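Local coordinates for 3-hydroxyisobutyrate dehydrogenase family protein (PDB 3PDU) that reduces succinic semialdehyde, probably to gamma-hydroxybutyrate with NADPH as the hydride donor, as a member of the beta-hydroxyacid dehydrogenase family, at residues A[53-58]-A[83-88]; A[90-95]-A[141-146]; A[4-9]-A[14-19]; A[66-71]-A[99-104]. One frame throughout, in Å; residues are numbered along the deposited sequence. Where two conformers were deposited one is given.

Overall arrangement
All four contacts lie in the N-terminal, Rossmann-type nucleotide-binding domain and show how helices and loops are fitted round one mixed, mostly parallel sheet. Contact 3 and contact 4 both reach the NADP, though their own nearest atoms stay about 7 Å apart, so the cofactor spans the distance between them. Contact 1 is a peripheral helix-loop junction, with the side chain of Cys55 about 13 Å from the NADP. It touches contact 2, where Ile85 CD1 lies 3.9 Å from Gly90 O, and contact 3, where Val54 CG1 meets Gly5 CA at 3.5 Å. Contact 2 touches both contacts near the cofactor, through Met94 against Met16 and Asp93 against Ala71.

Contact 1. Residues A[53-58]-A[83-88]; sequences EVCAAC and EGIGGG
Cys55 and Ala56, on the last turn of helix 51-57, rest against the backbone of Gly84 and Ile85 in the loop that leads to strand 90-93. The closest approach is a CA-H...O contact: the CA of Ala56 comes 3.4 Å from Gly84 O, bent to 134° at the hydrogen, while its methyl lies alongside the same glycine, with CB 3.8 Å from Gly84 O. A side chain at Gly84 would point toward the helix and would probably press on the amide of Ala56, which makes glycine a natural fit here. Next to it, Cys55 CB sits 3.7 Å from Ile85 N. The isoleucine directs its CB away from the helix, yet its CD1 still comes back to 4.0 Å from Cys55 CB because CG1 is anti to the backbone N (chi1 -159°). In the next shell, the side chain of Cys55 touches Val81 and Thr61, and Ile85 leans on Arg112. The helix ends here: Cys58 is the first residue to leave helical angles, and Val54 O accepts from both Ala57 N and Cys58 N. No hydrogen bond joins the two segments directly, and Cys55 O and Gly84 O lie only 3.5 Å apart. Arg89 reconciles them, giving NE to the first oxygen and NH2 to the second, so its positive charge probably offsets the repulsion between two carbonyl dipoles.

Contact 2. Residues A[90-95]-A[141-146]; sequences GYIDMS and QSLFTD
Leu143, on helix 141-146, reaches down to Gly90, Tyr91 and Ile92 of strand 90-93, and the contact can be read along this one side chain. Its CB points at the strand, and CG continues outward, anti to the backbone N (chi1 179°), to lie 4.0 Å from Ile92 CG1. There the chain forks. CD1 settles 4.1 Å from Gly90 CA and also touches Ile92 CD1; CD2 comes closer to the glycine, 3.9 Å from Gly90 CA, and lies 3.8 Å from both Ile92 CG1 and the carbonyl oxygen Tyr91 O. The two branched side chains cross obliquely, and both leucine methyls lie on Ile92. A CB on Gly90 would collide with Leu143 CD1, and the bare glycine is what admits the leucine so close to the strand. Shortening Leu143 to an alanine would probably open a gap over Gly90 and leave Ile92 without its partner on this helix. At the end of the strand, Asp93 OD1 takes two bonds from Ser95: OG at 2.6 Å on the syn lone pair, and N at 3.1 Å from above the carboxylate plane, the bond from N being an Asx turn. Leu117 and Phe151 extend the apolar layer round the leucine and isoleucine. Strand and helix run nearly perpendicular, at 81° with axes 9.6 Å apart, a helix laid across one face of the central sheet of a Rossmann-type alpha/beta domain.

Contact 3. Residues A[4-9]-A[14-19]; sequences YGFLGL and GPMAAN. With NAP (NADP nicotinamide-adenine-dinucleotide phosphate), chain I.
Phe6 and Leu9 meet Ala17 through two different first torsions. The phenylalanine sets CG anti to its own backbone N (chi1 -156°), which swings the ring under helix 13-23, whereas Leu9 places CG beside its backbone N (chi1 -60°) and brings CD2 to 3.7 Å from Ala17 CB. That one methyl therefore serves both residues. It stands over a face of the Phe6 ring, 4.0 Å from the centroid and 15° off the normal, in a CH-pi contact. Farther along, Phe6 CZ reaches Met16 CB at 3.8 Å, the two side chains crossing at about a right angle, while Gly8 O lies at the ring edge, in plane. With a serine at Phe6, the Ala17 methyl is likely to lose its aromatic seat and a gap to open between strand and helix. Where the chain turns, Leu9 CA packs 3.8 Å from Gly14 N, and Leu9 N, bonded to Asn31, also comes within 3.3 Å of O3B of the NADP. This is the first strand-turn-helix of the Rossmann beta-alpha-beta unit, its turn carrying what appears to be the glycine-rich GxGxxG sequence. Helix 38-43 brings Leu40 against Leu9 and Ala17, strand 60-63 sets Ile62 beside Phe6, and helix 148-154 meets Met16 through Leu154.

Contact 4. Residues A[66-71]-A[99-104]; sequences ADPAAA and DETSTA. With NAP (NADP nicotinamide-adenine-dinucleotide phosphate), chain I.
Behind the adenosine side of the NADP pocket, helix 68-76 touches helix 99-111 where Pro68 and Ala71 face Thr101. Pro68 CB packs 3.7 Å from Thr101 OG1, and Ala71 CB approaches Thr101 CG2 more loosely at 4.4 Å. The threonine holds its hydroxyl beside its own backbone N (chi1 -67°), turning OG1 to the proline while CG2 takes the side of the alanine. That hydroxyl is not left to apolar company: Asp98 and Arg72 NE both hydrogen-bond to it, which fixes its rotation. No hydrogen bond passes directly between the two segments. In the Rossmann-type fold the C-terminal ends of the parallel strands supply the cofactor site, and 66-71 leads from the C-terminal end of strand 60-63 into the first turn of helix 68-76. Asp67 is the N-cap of that helix, its OD1 accepting from Ala70 N at 2.9 Å in a nearly straight bond (164°). Ala70, held in this first turn, sets its methyl over the adenine, CB 3.3 Å from N7A. Just before the cap, Ala66 N makes a weak bond of 3.1 Å to ribose O4B, and Ala66 CB lies 3.6 Å from C8A. Ala66 O is 3.0 Å from O3D of the nicotinamide ribose. On the far helix, the Asp99 carboxylate forms salt bridges with Arg169 and Arg250.

Contact 1. Residues A[53-58]-A[83-88]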
# COMPACT_ATOMS: atom_id res chain seq x y z
N GLU A 53 -43.60 13.00 -7.68
CA GLU A 53 -44.65 13.75 -7.00
C GLU A 53 -44.08 14.92 -6.21
O GLU A 53 -44.64 16.01 -6.20
CB GLU A 53 -45.49 12.85 -6.08
CG GLU A 53 -46.63 13.59 -5.39
CD GLU A 53 -47.25 12.82 -4.23
OE1 GLU A 53 -47.23 11.57 -4.26
OE2 GLU A 53 -47.76 13.47 -3.29
N VAL A 54 -42.95 14.69 -5.54
CA VAL A 54 -42.33 15.75 -4.77
C VAL A 54 -41.88 16.90 -5.68
O VAL A 54 -42.15 18.07 -5.41
CB VAL A 54 -41.14 15.23 -3.96
CG1 VAL A 54 -40.42 16.39 -3.25
CG2 VAL A 54 -41.61 14.16 -2.94
N CYS A 55 -41.18 16.56 -6.76
CA CYS A 55 -40.55 17.59 -7.60
C CYS A 55 -41.56 18.35 -8.47
O CYS A 55 -41.29 19.47 -8.91
CB CYS A 55 -39.45 16.97 -8.46
SG CYS A 55 -38.02 16.41 -7.49
N ALA A 56 -42.71 17.75 -8.70
CA ALA A 56 -43.80 18.43 -9.40
C ALA A 56 -44.46 19.46 -8.49
O ALA A 56 -44.95 20.48 -8.95
CB ALA A 56 -44.83 17.41 -9.89
N ALA A 57 -44.45 19.20 -7.19
CA ALA A 57 -45.23 20.03 -6.26
C ALA A 57 -44.41 21.05 -5.45
O ALA A 57 -44.97 22.03 -4.96
CB ALA A 57 -46.03 19.15 -5.31
N CYS A 58 -43.11 20.82 -5.31
CA CYS A 58 -42.30 21.64 -4.41
C CYS A 58 -41.36 22.59 -5.13
O CYS A 58 -40.75 22.23 -6.13
CB CYS A 58 -41.50 20.74 -3.48
SG CYS A 58 -42.52 19.72 -2.40
N GLU A 83 -39.30 13.14 -14.01
CA GLU A 83 -40.71 13.03 -14.41
C GLU A 83 -41.58 14.10 -13.75
O GLU A 83 -42.74 14.28 -14.11
CB GLU A 83 -41.27 11.64 -14.09
CG GLU A 83 -40.59 10.51 -14.84
CD GLU A 83 -41.34 9.18 -14.73
OE1 GLU A 83 -42.38 9.14 -14.03
OE2 GLU A 83 -40.89 8.19 -15.34
N GLY A 84 -41.02 14.81 -12.77
CA GLY A 84 -41.77 15.86 -12.09
C GLY A 84 -41.17 17.25 -12.15
O GLY A 84 -41.90 18.24 -12.16
N ILE A 85 -39.84 17.35 -12.17
CA ILE A 85 -39.18 18.66 -12.13
C ILE A 85 -39.45 19.47 -13.40
O ILE A 85 -39.70 18.90 -14.45
CB ILE A 85 -37.65 18.53 -11.94
CG1 ILE A 85 -37.06 19.83 -11.38
CG2 ILE A 85 -36.97 18.12 -13.24
CD1 ILE A 85 -37.23 20.00 -9.89
N GLY A 86 -39.42 20.79 -13.28
CA GLY A 86 -39.69 21.66 -14.42
C GLY A 86 -40.08 23.05 -13.95
O GLY A 86 -40.06 23.33 -12.74
N GLY A 87 -40.42 23.93 -14.89
CA GLY A 87 -40.94 25.25 -14.58
C GLY A 87 -40.11 26.07 -13.60
O GLY A 87 -40.66 26.85 -12.82
N GLY A 88 -38.79 25.90 -13.62
CA GLY A 88 -37.93 26.66 -12.74
C GLY A 88 -37.76 26.07 -11.35
O GLY A 88 -37.02 26.60 -10.52

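Contact 2. Residues A[90-95]-A[141-146]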
# COMPACT_ATOMS: atom_id res chain seq x y z
N GLY A 90 -36.47 23.81 -8.29
CA GLY A 90 -35.09 23.46 -8.02
C GLY A 90 -34.87 22.07 -7.45
O GLY A 90 -35.70 21.55 -6.71
N TYR A 91 -33.72 21.49 -7.78
CA TYR A 91 -33.32 20.22 -7.21
C TYR A 91 -31.93 20.39 -6.64
O TYR A 91 -31.02 20.81 -7.35
CB TYR A 91 -33.33 19.13 -8.29
CG TYR A 91 -33.09 17.73 -7.77
CD1 TYR A 91 -33.93 17.19 -6.81
CD2 TYR A 91 -32.03 16.96 -8.23
CE1 TYR A 91 -33.73 15.91 -6.32
CE2 TYR A 91 -31.82 15.66 -7.74
CZ TYR A 91 -32.68 15.16 -6.78
OH TYR A 91 -32.50 13.89 -6.28
N ILE A 92 -31.77 20.15 -5.34
CA ILE A 92 -30.49 20.31 -4.67
C ILE A 92 -30.05 18.96 -4.15
O ILE A 92 -30.61 18.45 -3.19
CB ILE A 92 -30.57 21.30 -3.48
CG1 ILE A 92 -31.06 22.67 -3.97
CG2 ILE A 92 -29.23 21.41 -2.77
CD1 ILE A 92 -31.22 23.71 -2.87
N ASP A 93 -29.07 18.36 -4.81
CA ASP A 93 -28.63 17.03 -4.40
C ASP A 93 -27.47 17.17 -3.44
O ASP A 93 -26.39 17.64 -3.81
CB ASP A 93 -28.26 16.17 -5.63
CG ASP A 93 -28.19 14.67 -5.30
OD1 ASP A 93 -28.23 14.31 -4.11
OD2 ASP A 93 -28.10 13.86 -6.25
N MET A 94 -27.71 16.78 -2.20
CA MET A 94 -26.71 16.93 -1.15
C MET A 94 -26.00 15.61 -0.87
O MET A 94 -25.16 15.52 0.04
CB MET A 94 -27.37 17.49 0.11
CG MET A 94 -28.02 18.85 -0.17
SD MET A 94 -28.69 19.70 1.29
CE MET A 94 -27.23 20.48 1.95
N SER A 95 -26.32 14.58 -1.66
CA SER A 95 -25.67 13.27 -1.58
C SER A 95 -24.18 13.38 -1.92
O SER A 95 -23.80 14.19 -2.77
CB SER A 95 -26.31 12.31 -2.60
OG SER A 95 -27.72 12.29 -2.52
N GLN A 141 -26.66 29.65 -9.36
CA GLN A 141 -26.52 30.71 -8.35
C GLN A 141 -27.85 31.22 -7.81
O GLN A 141 -27.97 31.51 -6.63
CB GLN A 141 -25.69 31.88 -8.90
CG GLN A 141 -24.19 31.74 -8.70
CD GLN A 141 -23.72 32.32 -7.37
OE1 GLN A 141 -24.52 32.61 -6.48
NE2 GLN A 141 -22.41 32.50 -7.24
N SER A 142 -28.85 31.36 -8.69
CA SER A 142 -30.17 31.80 -8.24
C SER A 142 -30.77 30.78 -7.27
O SER A 142 -31.45 31.16 -6.31
CB SER A 142 -31.11 32.05 -9.43
OG SER A 142 -31.53 30.84 -10.04
N LEU A 143 -30.53 29.50 -7.51
CA LEU A 143 -31.05 28.47 -6.60
C LEU A 143 -30.29 28.49 -5.26
O LEU A 143 -30.90 28.36 -4.19
CB LEU A 143 -30.99 27.08 -7.23
CG LEU A 143 -31.46 25.88 -6.40
CD1 LEU A 143 -32.87 26.09 -5.82
CD2 LEU A 143 -31.42 24.60 -7.25
N PHE A 144 -28.98 28.66 -5.32
CA PHE A 144 -28.19 28.82 -4.10
C PHE A 144 -28.79 29.96 -3.24
O PHE A 144 -28.99 29.81 -2.04
CB PHE A 144 -26.73 29.12 -4.47
CG PHE A 144 -25.82 29.32 -3.29
CD1 PHE A 144 -25.30 28.22 -2.61
CD2 PHE A 144 -25.47 30.59 -2.87
CE1 PHE A 144 -24.45 28.40 -1.52
CE2 PHE A 144 -24.62 30.77 -1.78
CZ PHE A 144 -24.12 29.68 -1.10
N THR A 145 -29.08 31.08 -3.88
CA THR A 145 -29.64 32.23 -3.19
C THR A 145 -31.02 31.92 -2.60
O THR A 145 -31.27 32.19 -1.42
CB THR A 145 -29.72 33.46 -4.13
OG1 THR A 145 -28.39 33.86 -4.48
CG2 THR A 145 -30.42 34.62 -3.44
N ASP A 146 -31.90 31.35 -3.42
CA ASP A 146 -33.27 31.01 -3.02
C ASP A 146 -33.32 30.05 -1.83
O ASP A 146 -34.27 30.08 -1.03
CB ASP A 146 -34.04 30.37 -4.19
CG ASP A 146 -34.47 31.40 -5.24
OD1 ASP A 146 -34.37 32.62 -4.97
OD2 ASP A 146 -34.91 30.99 -6.33

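Contact 3. Residues A[4-9]-A[14-19]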
# COMPACT_ATOMS: atom_id res chain seq x y z
N TYR A 4 -40.90 23.18 0.23
CA TYR A 4 -39.71 22.33 0.17
C TYR A 4 -40.04 20.85 0.08
O TYR A 4 -41.00 20.37 0.68
CB TYR A 4 -38.84 22.58 1.40
CG TYR A 4 -38.03 23.84 1.31
CD1 TYR A 4 -36.78 23.83 0.72
CD2 TYR A 4 -38.53 25.05 1.78
CE1 TYR A 4 -36.02 24.97 0.62
CE2 TYR A 4 -37.77 26.22 1.68
CZ TYR A 4 -36.51 26.16 1.10
OH TYR A 4 -35.72 27.28 0.97
N GLY A 5 -39.22 20.13 -0.70
CA GLY A 5 -39.28 18.68 -0.80
C GLY A 5 -38.00 18.08 -0.23
O GLY A 5 -36.96 18.74 -0.20
N PHE A 6 -38.07 16.84 0.24
CA PHE A 6 -36.90 16.16 0.76
C PHE A 6 -36.96 14.66 0.47
O PHE A 6 -37.91 13.97 0.87
CB PHE A 6 -36.74 16.42 2.27
CG PHE A 6 -35.33 16.27 2.75
CD1 PHE A 6 -34.59 17.38 3.13
CD2 PHE A 6 -34.74 15.01 2.80
CE1 PHE A 6 -33.28 17.24 3.58
CE2 PHE A 6 -33.43 14.87 3.23
CZ PHE A 6 -32.70 15.99 3.62
N LEU A 7 -35.96 14.17 -0.25
CA LEU A 7 -35.88 12.76 -0.66
C LEU A 7 -34.71 12.08 0.05
O LEU A 7 -33.58 12.57 -0.04
CB LEU A 7 -35.64 12.66 -2.17
CG LEU A 7 -36.49 13.54 -3.09
CD1 LEU A 7 -36.10 13.35 -4.56
CD2 LEU A 7 -37.98 13.26 -2.88
N GLY A 8 -34.96 10.97 0.73
CA GLY A 8 -33.89 10.23 1.38
C GLY A 8 -33.81 10.58 2.86
O GLY A 8 -33.17 11.56 3.25
N LEU A 9 -34.47 9.78 3.69
CA LEU A 9 -34.53 10.05 5.12
C LEU A 9 -33.67 9.03 5.85
O LEU A 9 -34.17 8.16 6.55
CB LEU A 9 -35.98 9.96 5.61
CG LEU A 9 -36.91 10.96 4.90
CD1 LEU A 9 -38.37 10.72 5.28
CD2 LEU A 9 -36.49 12.40 5.21
N GLY A 14 -32.84 12.26 7.69
CA GLY A 14 -33.86 12.35 8.72
C GLY A 14 -33.72 13.64 9.52
O GLY A 14 -34.65 14.45 9.56
N PRO A 15 -32.57 13.83 10.18
CA PRO A 15 -32.33 15.03 11.00
C PRO A 15 -32.38 16.32 10.17
O PRO A 15 -32.85 17.34 10.66
CB PRO A 15 -30.90 14.83 11.53
CG PRO A 15 -30.62 13.38 11.40
CD PRO A 15 -31.52 12.81 10.35
N MET A 16 -31.90 16.27 8.93
CA MET A 16 -31.91 17.45 8.07
C MET A 16 -33.34 17.83 7.71
O MET A 16 -33.72 18.99 7.83
CB MET A 16 -31.08 17.21 6.79
CG MET A 16 -29.58 17.12 7.05
SD MET A 16 -28.71 16.41 5.65
CE MET A 16 -28.77 17.71 4.41
N ALA A 17 -34.13 16.85 7.29
CA ALA A 17 -35.53 17.12 6.99
C ALA A 17 -36.25 17.66 8.23
O ALA A 17 -37.05 18.59 8.13
CB ALA A 17 -36.23 15.86 6.44
N ALA A 18 -35.95 17.08 9.39
CA ALA A 18 -36.58 17.50 10.64
C ALA A 18 -36.24 18.95 10.98
O ALA A 18 -37.07 19.70 11.50
CB ALA A 18 -36.17 16.58 11.78
N ASN A 19 -34.99 19.35 10.72
CA ASN A 19 -34.59 20.74 10.91
C ASN A 19 -35.42 21.72 10.08
O ASN A 19 -35.75 22.81 10.54
CB ASN A 19 -33.10 20.92 10.63
CG ASN A 19 -32.25 20.48 11.79
OD1 ASN A 19 -32.74 20.35 12.91
ND2 ASN A 19 -30.96 20.26 11.55
PA NAP I . -27.92 6.16 5.03
O1A NAP I . -27.35 4.87 4.63
O2A NAP I . -28.41 6.19 6.42
O5B NAP I . -29.07 6.63 4.03
C5B NAP I . -29.03 6.45 2.64
C4B NAP I . -30.35 6.97 2.07
O4B NAP I . -30.37 6.71 0.67
C3B NAP I . -31.58 6.26 2.65
O3B NAP I . -32.65 7.19 2.65
C2B NAP I . -31.87 5.18 1.63
O2B NAP I . -33.21 4.78 1.52
C1B NAP I . -31.50 5.92 0.36
N9A NAP I . -31.20 5.03 -0.76
C8A NAP I . -30.16 4.16 -0.91
N7A NAP I . -30.30 3.56 -2.12
C5A NAP I . -31.40 4.04 -2.73
C6A NAP I . -31.98 3.78 -3.96
N6A NAP I . -31.43 2.89 -4.80
N1A NAP I . -33.13 4.45 -4.30
C2A NAP I . -33.70 5.37 -3.44
N3A NAP I . -33.11 5.62 -2.22
C4A NAP I . -31.98 4.96 -1.88
O3 NAP I . -26.76 7.23 4.75
PN NAP I . -26.45 8.69 5.32
O1N NAP I . -25.40 8.56 6.35
O2N NAP I . -27.74 9.39 5.57
O5D NAP I . -25.76 9.27 3.99
C5D NAP I . -26.47 9.92 2.96
C4D NAP I . -25.43 10.64 2.11
O4D NAP I . -24.77 11.62 2.90
C3D NAP I . -24.33 9.68 1.66
O3D NAP I . -23.88 10.12 0.39
C2D NAP I . -23.21 9.88 2.66
O2D NAP I . -21.94 9.56 2.13
C1D NAP I . -23.38 11.38 2.90
N1N NAP I . -22.85 11.90 4.16
C2N NAP I . -22.98 11.20 5.33
C3N NAP I . -22.49 11.73 6.52
C7N NAP I . -22.65 11.00 7.83
O7N NAP I . -21.82 11.38 8.89
N7N NAP I . -23.52 10.00 7.98
C4N NAP I . -21.87 12.98 6.50
C5N NAP I . -21.76 13.70 5.31
C6N NAP I . -22.27 13.15 4.14
P2B NAP I . -33.75 3.51 2.36
O1X NAP I . -34.90 2.98 1.56
O2X NAP I . -32.63 2.50 2.51
O3X NAP I . -34.18 3.96 3.72

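Contact 4. Residues A[66-71]-A[99-104]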
# COMPACT_ATOMS: atom_id res chain seq x y z
N ALA A 66 -27.69 7.62 -0.60
CA ALA A 66 -26.51 6.85 -0.24
C ALA A 66 -25.29 7.11 -1.13
O ALA A 66 -24.18 7.34 -0.63
CB ALA A 66 -26.83 5.36 -0.23
N ASP A 67 -25.48 7.04 -2.44
CA ASP A 67 -24.33 6.93 -3.34
C ASP A 67 -24.72 7.25 -4.78
O ASP A 67 -25.89 7.52 -5.06
CB ASP A 67 -23.70 5.54 -3.21
CG ASP A 67 -24.66 4.40 -3.56
OD1 ASP A 67 -25.76 4.65 -4.09
OD2 ASP A 67 -24.30 3.23 -3.32
N PRO A 68 -23.73 7.25 -5.70
CA PRO A 68 -24.07 7.58 -7.08
C PRO A 68 -25.18 6.71 -7.65
O PRO A 68 -26.02 7.22 -8.37
CB PRO A 68 -22.75 7.35 -7.82
CG PRO A 68 -21.71 7.68 -6.79
CD PRO A 68 -22.27 7.15 -5.49
N ALA A 69 -25.19 5.41 -7.35
CA ALA A 69 -26.24 4.55 -7.88
C ALA A 69 -27.62 5.01 -7.39
O ALA A 69 -28.57 5.09 -8.18
CB ALA A 69 -25.99 3.09 -7.50
N ALA A 70 -27.73 5.31 -6.10
CA ALA A 70 -29.00 5.80 -5.55
C ALA A 70 -29.40 7.13 -6.17
O ALA A 70 -30.57 7.33 -6.54
CB ALA A 70 -28.92 5.93 -4.03
N ALA A 71 -28.44 8.05 -6.27
CA ALA A 71 -28.71 9.37 -6.83
C ALA A 71 -29.21 9.27 -8.26
O ALA A 71 -30.12 9.98 -8.67
CB ALA A 71 -27.46 10.25 -6.78
N ASP A 99 -18.25 13.67 -9.41
CA ASP A 99 -18.55 14.83 -10.24
C ASP A 99 -19.20 14.46 -11.57
O ASP A 99 -19.93 15.26 -12.14
CB ASP A 99 -17.31 15.71 -10.46
CG ASP A 99 -16.10 14.93 -10.99
OD1 ASP A 99 -15.97 13.73 -10.70
OD2 ASP A 99 -15.26 15.55 -11.68
N GLU A 100 -18.95 13.26 -12.08
CA GLU A 100 -19.60 12.86 -13.33
C GLU A 100 -21.10 12.62 -13.12
O GLU A 100 -21.92 12.97 -13.97
CB GLU A 100 -18.90 11.65 -13.96
CG GLU A 100 -17.43 11.96 -14.31
CD GLU A 100 -16.82 11.00 -15.33
OE1 GLU A 100 -16.96 9.77 -15.16
OE2 GLU A 100 -16.16 11.48 -16.27
N THR A 101 -21.45 12.05 -11.97
CA THR A 101 -22.85 11.84 -11.61
C THR A 101 -23.59 13.16 -11.39
O THR A 101 -24.67 13.39 -11.96
CB THR A 101 -22.97 10.94 -10.34
OG1 THR A 101 -22.52 9.62 -10.67
CG2 THR A 101 -24.41 10.86 -9.83
N SER A 102 -23.03 14.05 -10.57
CA SER A 102 -23.69 15.33 -10.33
C SER A 102 -23.84 16.14 -11.63
O SER A 102 -24.87 16.76 -11.85
CB SER A 102 -23.01 16.13 -9.22
OG SER A 102 -21.70 16.50 -9.58
N THR A 103 -22.82 16.11 -12.49
CA THR A 103 -22.91 16.82 -13.76
C THR A 103 -24.04 16.26 -14.62
O THR A 103 -24.82 17.02 -15.19
CB THR A 103 -21.59 16.76 -14.56
OG1 THR A 103 -20.58 17.50 -13.87
CG2 THR A 103 -21.78 17.36 -15.95
N ALA A 104 -24.13 14.94 -14.69
CA ALA A 104 -25.16 14.28 -15.51
C ALA A 104 -26.58 14.57 -14.99
O ALA A 104 -27.51 14.82 -15.76
CB ALA A 104 -24.93 12.78 -15.60
PA NAP I . -27.92 6.16 5.03
O1A NAP I . -27.35 4.87 4.63
O2A NAP I . -28.41 6.19 6.42
O5B NAP I . -29.07 6.63 4.03
C5B NAP I . -29.03 6.45 2.64
C4B NAP I . -30.35 6.97 2.07
O4B NAP I . -30.37 6.71 0.67
C3B NAP I . -31.58 6.26 2.65
O3B NAP I . -32.65 7.19 2.65
C2B NAP I . -31.87 5.18 1.63
O2B NAP I . -33.21 4.78 1.52
C1B NAP I . -31.50 5.92 0.36
N9A NAP I . -31.20 5.03 -0.76
C8A NAP I . -30.16 4.16 -0.91
N7A NAP I . -30.30 3.56 -2.12
C5A NAP I . -31.40 4.04 -2.73
C6A NAP I . -31.98 3.78 -3.96
N6A NAP I . -31.43 2.89 -4.80
N1A NAP I . -33.13 4.45 -4.30
C2A NAP I . -33.70 5.37 -3.44
N3A NAP I . -33.11 5.62 -2.22
C4A NAP I . -31.98 4.96 -1.88
O3 NAP I . -26.76 7.23 4.75
PN NAP I . -26.45 8.69 5.32
O1N NAP I . -25.40 8.56 6.35
O2N NAP I . -27.74 9.39 5.57
O5D NAP I . -25.76 9.27 3.99
C5D NAP I . -26.47 9.92 2.96
C4D NAP I . -25.43 10.64 2.11
O4D NAP I . -24.77 11.62 2.90
C3D NAP I . -24.33 9.68 1.66
O3D NAP I . -23.88 10.12 0.39
C2D NAP I . -23.21 9.88 2.66
O2D NAP I . -21.94 9.56 2.13
C1D NAP I . -23.38 11.38 2.90
N1N NAP I . -22.85 11.90 4.16
C2N NAP I . -22.98 11.20 5.33
C3N NAP I . -22.49 11.73 6.52
C7N NAP I . -22.65 11.00 7.83
O7N NAP I . -21.82 11.38 8.89
N7N NAP I . -23.52 10.00 7.98
C4N NAP I . -21.87 12.98 6.50
C5N NAP I . -21.76 13.70 5.31
C6N NAP I . -22.27 13.15 4.14
P2B NAP I . -33.75 3.51 2.36
O1X NAP I . -34.90 2.98 1.56
O2X NAP I . -32.63 2.50 2.51
O3X NAP I . -34.18 3.96 3.72